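Local coordinates for putative uncharacterized protein (Pseudomonas phage 201phi2-1, PDB 3R4V), which belongs to the phage tubulin-like protein family and is modelled with guanosine-5'-diphosphate in its nucleotide pocket, at residues 215-220 / 240-245; 73-78 / 103-108; 19-24 / 167-172. All blocks are in the same frame, centred on the assembly; numbering follows the deposited sequence.

Contact 1 (215-220 / 240-245)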
loop_
_atom_site.group_PDB
_atom_site.type_symbol
_atom_site.label_atom_id
_atom_site.label_comp_id
_atom_site.label_asym_id
_atom_site.label_seq_id
_atom_site.Cartn_x
_atom_site.Cartn_y
_atom_site.Cartn_z
ATOM N N THR A 215 -17.682 7.507 2.858
ATOM C CA THR A 215 -18.676 7.492 3.917
ATOM C C THR A 215 -20.020 8.082 3.510
ATOM O O THR A 215 -20.871 8.331 4.366
ATOM C CB THR A 215 -18.166 8.225 5.160
ATOM O OG1 THR A 215 -17.777 9.553 4.790
ATOM C CG2 THR A 215 -16.982 7.496 5.748
ATOM N N THR A 216 -20.216 8.304 2.211
ATOM C CA THR A 216 -21.526 8.714 1.693
ATOM C C THR A 216 -21.886 7.919 0.446
ATOM O O THR A 216 -21.013 7.382 -0.239
ATOM C CB THR A 216 -21.579 10.193 1.278
ATOM O OG1 THR A 216 -20.620 10.422 0.237
ATOM C CG2 THR A 216 -21.300 11.118 2.465
ATOM N N ARG A 217 -23.174 7.867 0.140
ATOM C CA ARG A 217 -23.607 7.225 -1.093
ATOM C C ARG A 217 -23.062 8.014 -2.276
ATOM O O ARG A 217 -22.572 7.437 -3.236
ATOM C CB ARG A 217 -25.129 7.137 -1.156
ATOM C CG ARG A 217 -25.672 6.673 -2.496
ATOM C CD ARG A 217 -27.196 6.742 -2.530
ATOM N NE ARG A 217 -27.706 6.627 -3.892
ATOM C CZ ARG A 217 -28.995 6.589 -4.205
ATOM N NH1 ARG A 217 -29.914 6.656 -3.251
ATOM N NH2 ARG A 217 -29.365 6.485 -5.474
ATOM N N LYS A 218 -23.141 9.340 -2.186
ATOM C CA LYS A 218 -22.769 10.234 -3.282
ATOM C C LYS A 218 -21.317 10.043 -3.720
ATOM O O LYS A 218 -21.034 9.932 -4.911
ATOM C CB LYS A 218 -22.982 11.692 -2.870
ATOM C CG LYS A 218 -23.121 12.671 -4.026
ATOM C CD LYS A 218 -24.523 12.627 -4.614
ATOM C CE LYS A 218 -24.720 13.707 -5.666
ATOM N NZ LYS A 218 -23.795 13.541 -6.825
ATOM N N ASP A 219 -20.407 10.024 -2.749
ATOM C CA ASP A 219 -18.989 9.827 -3.014
ATOM C C ASP A 219 -18.735 8.444 -3.602
ATOM O O ASP A 219 -17.895 8.283 -4.487
ATOM C CB ASP A 219 -18.169 9.971 -1.718
ATOM C CG ASP A 219 -18.140 11.399 -1.182
ATOM O OD1 ASP A 219 -17.983 12.332 -1.996
ATOM O OD2 ASP A 219 -18.265 11.584 0.056
ATOM N N ALA A 220 -19.439 7.440 -3.089
ATOM C CA ALA A 220 -19.220 6.072 -3.551
ATOM C C ALA A 220 -19.728 5.906 -4.981
ATOM O O ALA A 220 -19.082 5.233 -5.792
ATOM C CB ALA A 220 -19.883 5.064 -2.618
ATOM N N VAL A 240 -29.367 1.503 0.043
ATOM C CA VAL A 240 -29.774 1.765 -1.331
ATOM C C VAL A 240 -28.827 1.063 -2.296
ATOM O O VAL A 240 -27.615 1.268 -2.247
ATOM C CB VAL A 240 -29.784 3.271 -1.641
ATOM C CG1 VAL A 240 -29.929 3.502 -3.135
ATOM C CG2 VAL A 240 -30.901 3.963 -0.874
ATOM N N ALA A 241 -29.380 0.221 -3.163
ATOM C CA ALA A 241 -28.569 -0.513 -4.123
ATOM C C ALA A 241 -28.164 0.392 -5.278
ATOM O O ALA A 241 -28.765 0.351 -6.348
ATOM C CB ALA A 241 -29.331 -1.729 -4.641
ATOM N N PHE A 242 -27.137 1.206 -5.059
ATOM C CA PHE A 242 -26.720 2.196 -6.045
ATOM C C PHE A 242 -25.530 1.707 -6.864
ATOM O O PHE A 242 -24.930 0.678 -6.553
ATOM C CB PHE A 242 -26.339 3.493 -5.342
ATOM C CG PHE A 242 -25.166 3.349 -4.415
ATOM C CD1 PHE A 242 -23.874 3.405 -4.901
ATOM C CD2 PHE A 242 -25.359 3.152 -3.058
ATOM C CE1 PHE A 242 -22.795 3.272 -4.053
ATOM C CE2 PHE A 242 -24.282 3.016 -2.203
ATOM C CZ PHE A 242 -22.998 3.076 -2.704
ATOM N N GLY A 243 -25.187 2.459 -7.904
ATOM C CA GLY A 243 -24.031 2.145 -8.722
ATOM C C GLY A 243 -24.251 1.005 -9.701
ATOM O O GLY A 243 -25.342 0.429 -9.760
ATOM N N THR A 244 -23.207 0.684 -10.464
ATOM C CA THR A 244 -23.232 -0.392 -11.454
ATOM C C THR A 244 -22.093 -1.420 -11.303
ATOM O O THR A 244 -21.561 -1.914 -12.299
ATOM C CB THR A 244 -23.155 0.186 -12.882
ATOM O OG1 THR A 244 -22.203 1.259 -12.907
ATOM C CG2 THR A 244 -24.506 0.713 -13.322
ATOM N N PRO A 245 -21.710 -1.752 -10.062
ATOM C CA PRO A 245 -20.623 -2.727 -9.944
ATOM C C PRO A 245 -21.061 -4.111 -10.402
ATOM O O PRO A 245 -22.258 -4.402 -10.457
ATOM C CB PRO A 245 -20.350 -2.752 -8.443
ATOM C CG PRO A 245 -21.654 -2.402 -7.830
ATOM C CD PRO A 245 -22.274 -1.394 -8.750
#

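Contact 2 (73-78 / 103-108)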
loop_
_atom_site.group_PDB
_atom_site.type_symbol
_atom_site.label_atom_id
_atom_site.label_comp_id
_atom_site.label_asym_id
_atom_site.label_seq_id
_atom_site.Cartn_x
_atom_site.Cartn_y
_atom_site.Cartn_z
ATOM N N ALA A 73 11.550 -17.031 5.645
ATOM C CA ALA A 73 11.700 -16.848 7.084
ATOM C C ALA A 73 10.745 -15.784 7.626
ATOM O O ALA A 73 10.193 -15.947 8.718
ATOM C CB ALA A 73 13.144 -16.509 7.442
ATOM N N LEU A 74 10.547 -14.700 6.873
ATOM C CA LEU A 74 9.614 -13.657 7.307
ATOM C C LEU A 74 8.184 -14.181 7.321
ATOM O O LEU A 74 7.414 -13.858 8.223
ATOM C CB LEU A 74 9.700 -12.399 6.431
ATOM C CG LEU A 74 11.063 -11.709 6.377
ATOM C CD1 LEU A 74 10.961 -10.346 5.705
ATOM C CD2 LEU A 74 11.661 -11.580 7.769
ATOM N N MET A 75 7.843 -14.997 6.327
ATOM C CA MET A 75 6.477 -15.488 6.179
ATOM C C MET A 75 6.089 -16.434 7.316
ATOM O O MET A 75 4.924 -16.505 7.695
ATOM C CB MET A 75 6.267 -16.160 4.816
ATOM C CG MET A 75 6.394 -15.212 3.603
ATOM S SD MET A 75 5.434 -13.690 3.751
ATOM C CE MET A 75 3.790 -14.350 3.999
ATOM N N ASP A 76 7.062 -17.158 7.859
ATOM C CA ASP A 76 6.787 -18.058 8.976
ATOM C C ASP A 76 6.344 -17.314 10.231
ATOM O O ASP A 76 5.690 -17.889 11.100
ATOM C CB ASP A 76 7.994 -18.948 9.287
ATOM C CG ASP A 76 8.086 -20.145 8.361
ATOM O OD1 ASP A 76 7.027 -20.618 7.894
ATOM O OD2 ASP A 76 9.215 -20.611 8.098
ATOM N N THR A 77 6.695 -16.038 10.329
ATOM C CA THR A 77 6.274 -15.241 11.473
ATOM C C THR A 77 4.900 -14.607 11.257
ATOM O O THR A 77 4.379 -13.937 12.141
ATOM C CB THR A 77 7.285 -14.126 11.805
ATOM O OG1 THR A 77 7.146 -13.054 10.868
ATOM C CG2 THR A 77 8.723 -14.661 11.776
ATOM N N ILE A 78 4.310 -14.808 10.084
ATOM C CA ILE A 78 3.006 -14.207 9.803
ATOM C C ILE A 78 1.935 -15.281 9.863
ATOM O O ILE A 78 1.885 -16.163 9.015
ATOM C CB ILE A 78 2.985 -13.487 8.430
ATOM C CG1 ILE A 78 4.058 -12.392 8.390
ATOM C CG2 ILE A 78 1.591 -12.911 8.143
ATOM C CD1 ILE A 78 4.262 -11.764 7.006
ATOM N N THR A 103 3.495 -9.638 -0.376
ATOM C CA THR A 103 2.217 -9.624 -1.092
ATOM C C THR A 103 2.138 -10.830 -2.028
ATOM O O THR A 103 1.120 -11.521 -2.084
ATOM C CB THR A 103 2.048 -8.324 -1.883
ATOM O OG1 THR A 103 2.006 -7.223 -0.967
ATOM C CG2 THR A 103 0.754 -8.336 -2.693
ATOM N N GLY A 104 3.213 -11.078 -2.766
ATOM C CA GLY A 104 3.291 -12.267 -3.601
ATOM C C GLY A 104 3.058 -13.534 -2.799
ATOM O O GLY A 104 2.352 -14.438 -3.242
ATOM N N GLN A 105 3.652 -13.603 -1.611
ATOM C CA GLN A 105 3.477 -14.773 -0.747
ATOM C C GLN A 105 2.023 -14.904 -0.276
ATOM O O GLN A 105 1.481 -16.017 -0.169
ATOM C CB GLN A 105 4.421 -14.693 0.453
ATOM C CG GLN A 105 5.900 -14.757 0.076
ATOM C CD GLN A 105 6.269 -16.057 -0.604
ATOM O OE1 GLN A 105 5.968 -17.144 -0.106
ATOM N NE2 GLN A 105 6.915 -15.954 -1.757
ATOM N N LEU A 106 1.395 -13.775 0.021
ATOM C CA LEU A 106 -0.012 -13.803 0.420
ATOM C C LEU A 106 -0.884 -14.303 -0.731
ATOM O O LEU A 106 -1.849 -15.037 -0.517
ATOM C CB LEU A 106 -0.483 -12.419 0.884
ATOM C CG LEU A 106 0.183 -11.864 2.138
ATOM C CD1 LEU A 106 -0.367 -10.468 2.419
ATOM C CD2 LEU A 106 -0.089 -12.782 3.318
ATOM N N ALA A 107 -0.567 -13.889 -1.955
ATOM C CA ALA A 107 -1.290 -14.419 -3.109
ATOM C C ALA A 107 -1.136 -15.950 -3.184
ATOM O O ALA A 107 -2.099 -16.656 -3.464
ATOM C CB ALA A 107 -0.825 -13.745 -4.413
ATOM N N ASP A 108 0.066 -16.465 -2.922
ATOM C CA ASP A 108 0.274 -17.915 -2.934
ATOM C C ASP A 108 -0.561 -18.625 -1.854
ATOM O O ASP A 108 -0.937 -19.784 -2.031
ATOM C CB ASP A 108 1.761 -18.282 -2.793
ATOM C CG ASP A 108 2.585 -17.950 -4.040
ATOM O OD1 ASP A 108 2.012 -17.654 -5.110
ATOM O OD2 ASP A 108 3.833 -18.014 -3.954
#

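Contact 3 (19-24 / 167-172)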
loop_
_atom_site.group_PDB
_atom_site.type_symbol
_atom_site.label_atom_id
_atom_site.label_comp_id
_atom_site.label_asym_id
_atom_site.label_seq_id
_atom_site.Cartn_x
_atom_site.Cartn_y
_atom_site.Cartn_z
ATOM N N THR A 19 2.965 2.970 14.169
ATOM C CA THR A 19 2.976 3.594 15.496
ATOM C C THR A 19 1.575 4.070 15.895
ATOM O O THR A 19 1.263 4.217 17.075
ATOM C CB THR A 19 3.969 4.779 15.590
ATOM O OG1 THR A 19 3.513 5.866 14.776
ATOM C CG2 THR A 19 5.369 4.354 15.148
ATOM N N LYS A 20 0.728 4.300 14.901
ATOM C CA LYS A 20 -0.598 4.835 15.164
ATOM C C LYS A 20 -1.601 3.718 15.395
ATOM O O LYS A 20 -2.754 3.966 15.753
ATOM C CB LYS A 20 -1.026 5.744 14.012
ATOM C CG LYS A 20 -0.029 6.862 13.787
ATOM C CD LYS A 20 -0.472 7.833 12.721
ATOM C CE LYS A 20 0.448 9.042 12.721
ATOM N NZ LYS A 20 0.539 9.643 14.081
ATOM N N LEU A 21 -1.142 2.486 15.210
ATOM C CA LEU A 21 -2.003 1.321 15.322
ATOM C C LEU A 21 -1.517 0.308 16.360
ATOM O O LEU A 21 -1.926 -0.857 16.331
ATOM C CB LEU A 21 -2.147 0.654 13.951
ATOM C CG LEU A 21 -2.770 1.546 12.871
ATOM C CD1 LEU A 21 -2.532 1.014 11.452
ATOM C CD2 LEU A 21 -4.264 1.713 13.144
ATOM N N VAL A 22 -0.663 0.745 17.286
ATOM C CA VAL A 22 -0.076 -0.174 18.256
ATOM C C VAL A 22 -1.119 -0.794 19.180
ATOM O O VAL A 22 -0.882 -1.842 19.782
ATOM C CB VAL A 22 1.045 0.486 19.090
ATOM C CG1 VAL A 22 2.260 0.775 18.215
ATOM C CG2 VAL A 22 0.539 1.751 19.782
ATOM N N ASP A 23 -2.282 -0.158 19.285
ATOM C CA ASP A 23 -3.345 -0.702 20.112
ATOM C C ASP A 23 -3.848 -2.038 19.567
ATOM O O ASP A 23 -4.529 -2.779 20.275
ATOM C CB ASP A 23 -4.495 0.299 20.235
ATOM C CG ASP A 23 -5.010 0.752 18.886
ATOM O OD1 ASP A 23 -4.353 1.609 18.250
ATOM O OD2 ASP A 23 -6.069 0.248 18.462
ATOM N N LEU A 24 -3.515 -2.341 18.311
ATOM C CA LEU A 24 -3.910 -3.611 17.696
ATOM C C LEU A 24 -2.942 -4.743 18.036
ATOM O O LEU A 24 -3.204 -5.908 17.742
ATOM C CB LEU A 24 -4.047 -3.463 16.176
ATOM C CG LEU A 24 -5.121 -2.471 15.727
ATOM C CD1 LEU A 24 -5.237 -2.446 14.202
ATOM C CD2 LEU A 24 -6.460 -2.806 16.381
ATOM N N GLU A 167 -4.279 9.891 8.104
ATOM C CA GLU A 167 -5.362 9.521 7.199
ATOM C C GLU A 167 -5.292 8.034 6.880
ATOM O O GLU A 167 -6.309 7.348 6.817
ATOM C CB GLU A 167 -5.284 10.318 5.898
ATOM C CG GLU A 167 -6.023 9.645 4.746
ATOM C CD GLU A 167 -5.836 10.363 3.425
ATOM O OE1 GLU A 167 -5.850 9.686 2.370
ATOM O OE2 GLU A 167 -5.681 11.601 3.440
ATOM N N ILE A 168 -4.086 7.525 6.688
ATOM C CA ILE A 168 -3.951 6.123 6.332
ATOM C C ILE A 168 -4.385 5.249 7.501
ATOM O O ILE A 168 -5.120 4.291 7.327
ATOM C CB ILE A 168 -2.516 5.770 5.898
ATOM C CG1 ILE A 168 -2.209 6.437 4.552
ATOM C CG2 ILE A 168 -2.355 4.253 5.790
ATOM C CD1 ILE A 168 -0.755 6.275 4.076
ATOM N N ALA A 169 -3.945 5.586 8.705
ATOM C CA ALA A 169 -4.329 4.794 9.866
ATOM C C ALA A 169 -5.850 4.768 10.042
ATOM O O ALA A 169 -6.418 3.739 10.409
ATOM C CB ALA A 169 -3.656 5.310 11.132
ATOM N N GLU A 170 -6.508 5.889 9.783
ATOM C CA GLU A 170 -7.965 5.942 9.952
ATOM C C GLU A 170 -8.678 5.087 8.908
ATOM O O GLU A 170 -9.729 4.501 9.189
ATOM C CB GLU A 170 -8.482 7.379 9.935
ATOM C CG GLU A 170 -8.219 8.140 11.231
ATOM C CD GLU A 170 -8.979 7.564 12.417
ATOM O OE1 GLU A 170 -10.113 7.075 12.222
ATOM O OE2 GLU A 170 -8.442 7.598 13.543
ATOM N N LYS A 171 -8.111 5.011 7.707
ATOM C CA LYS A 171 -8.661 4.129 6.680
ATOM C C LYS A 171 -8.431 2.665 7.025
ATOM O O LYS A 171 -9.311 1.829 6.819
ATOM C CB LYS A 171 -8.057 4.431 5.310
ATOM C CG LYS A 171 -8.488 5.751 4.696
ATOM C CD LYS A 171 -7.618 6.016 3.470
ATOM C CE LYS A 171 -8.083 7.193 2.643
ATOM N NZ LYS A 171 -7.178 7.337 1.454
ATOM N N ILE A 172 -7.246 2.353 7.553
ATOM C CA ILE A 172 -6.948 0.990 7.960
ATOM C C ILE A 172 -7.938 0.514 9.020
ATOM O O ILE A 172 -8.416 -0.613 8.969
ATOM C CB ILE A 172 -5.507 0.856 8.470
ATOM C CG1 ILE A 172 -4.547 1.035 7.290
ATOM C CG2 ILE A 172 -5.302 -0.512 9.102
ATOM C CD1 ILE A 172 -3.087 0.934 7.657
#

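Contact 1 (215-220 / 240-245)
R217 reaches across to F242 and V240 in the tubulin-like C-terminal domain, where helix 217-221 meets the loop between strands 228-233 and 247-252. Its CB points at the loop, and with chi1 at 171° the chain leaves anti to the backbone N and stays extended as far as NE. R217 CG is the first atom to touch: it sits over one face of the F242 ring, 4.0 Å from the centroid and 26° off the normal, a CH-pi contact displaced toward the rim. R217 CD follows at 4.1 Å from F242 CD2, and R217 NE passes F242 CB at 3.7 Å. At the tip, V240 CG1 lies over one face of the guanidinium, with R217 NH1 coming as close as 3.2 Å to that methyl. Guanidinium and phenyl planes differ by only 13°, yet the two groups are displaced along the arginine, so the ring is met by CG and the cation by the valine. One turn on, A220 CB approaches F242 CZ at 3.7 Å. T216 caps the helix, its OG1 accepting from D219 N at 3.0 Å. H266 meets F242 edge-to-face. No hydrogen bond crosses between the segments: the contact is dispersion plus one CH-pi contact from R217 CG, and the loop has a polar tie outside, F242 O to R248. The R217 charge is probably balanced in part within the helix, by the NE salt bridge to E221.

Contact 2 (73-78 / 103-108)
M75 lays its CG, SD and CE against the aliphatic base of Q105, joining the ends of two helices, 71-76 and 95-108, on one face of the Rossmann-like sheet of this tubulin-like fold. M75 CG meets Q105 CG at 3.6 Å, and M75 SD stands at the same distance from Q105 CB. The methionine is folded twice, with chi2 at -49° and chi3 at -57°, which turns CE back so that it too reaches Q105 CB. From there M75 CE extends to L106 CD2 at 4.2 Å, a looser apolar contact. Q105 uses CB and CG alone, and no hydrogen bond spans the two segments. The closest CA pair, M75 and Q105, is 7.6 Å apart, a separation that the two side chains fill. Beneath the pair lies the sheet, where I78 and L106 both rest on I8 of strand 6-10 and on Y84 of strand 84-89. R109, just past the second helix, also touches M75, and its NH2 donates to I78 O. L74 O is used twice: it accepts from T77 N at 3.1 Å and from T77 OG1 at 2.8 Å, the hydroxyl lying in the carbonyl plane at a C=O...donor angle of 147°.

Contact 3 (19-24 / 167-172)
K20 NZ is gripped by two carboxylates, those of E162 and D166, which belong to the same helix whose A169 meets the root of the lysine. K20 CB rests on A169 CB at 3.9 Å, and the chain then runs away from that methyl and bends at its last torsion (chi4 -53°) before reaching the acids. Next to it L21 fits its two methyls to different residues. L21 CD1 touches both arms of I172, at 3.8 Å from I172 CD1 and 3.9 Å from I172 CG2. L21 CD2 turns to A169 instead, 4.0 Å from its carbonyl O and 4.2 Å from its CB. The small alanine lets the backbones come near, with K20 CA 6.5 Å from A169 CA. L21 also presses on F9 of strand 6-10, and I172 on L7 and F9, so the loop after helix 11-18 and helix 161-178 share one face of the tubulin-like nucleotide-binding sheet. The side chain of K20 is about 8 Å from the bound GDP. D23 forms a salt bridge with R173. Between these charged pairs the contact is apolar: the loop packs on the helix by van der Waals contact, with those salt bridges as the polar links.

In the fold
Contacts 2 and 3 belong to the core of the nucleotide-binding half and press on strand 6-10 from opposite faces: C6 and I8 receive residues of 73-78 and 103-108, L7 and F9 those of 19-24 and 167-172. Along the chain, contact 2 is nested inside the loop closed by contact 3, their centres about 22 Å apart. Contact 1, about 24 Å from the chain centre in the C-terminal domain, is only partly buried. None has a hydrogen bond between its segments. What replaces it differs: thioether and methylenes in contact 2, branched methyls flanked by salt bridges in contact 3, and an arginine methylene over a phenyl face, with a valine methyl over the guanidinium, in contact 1.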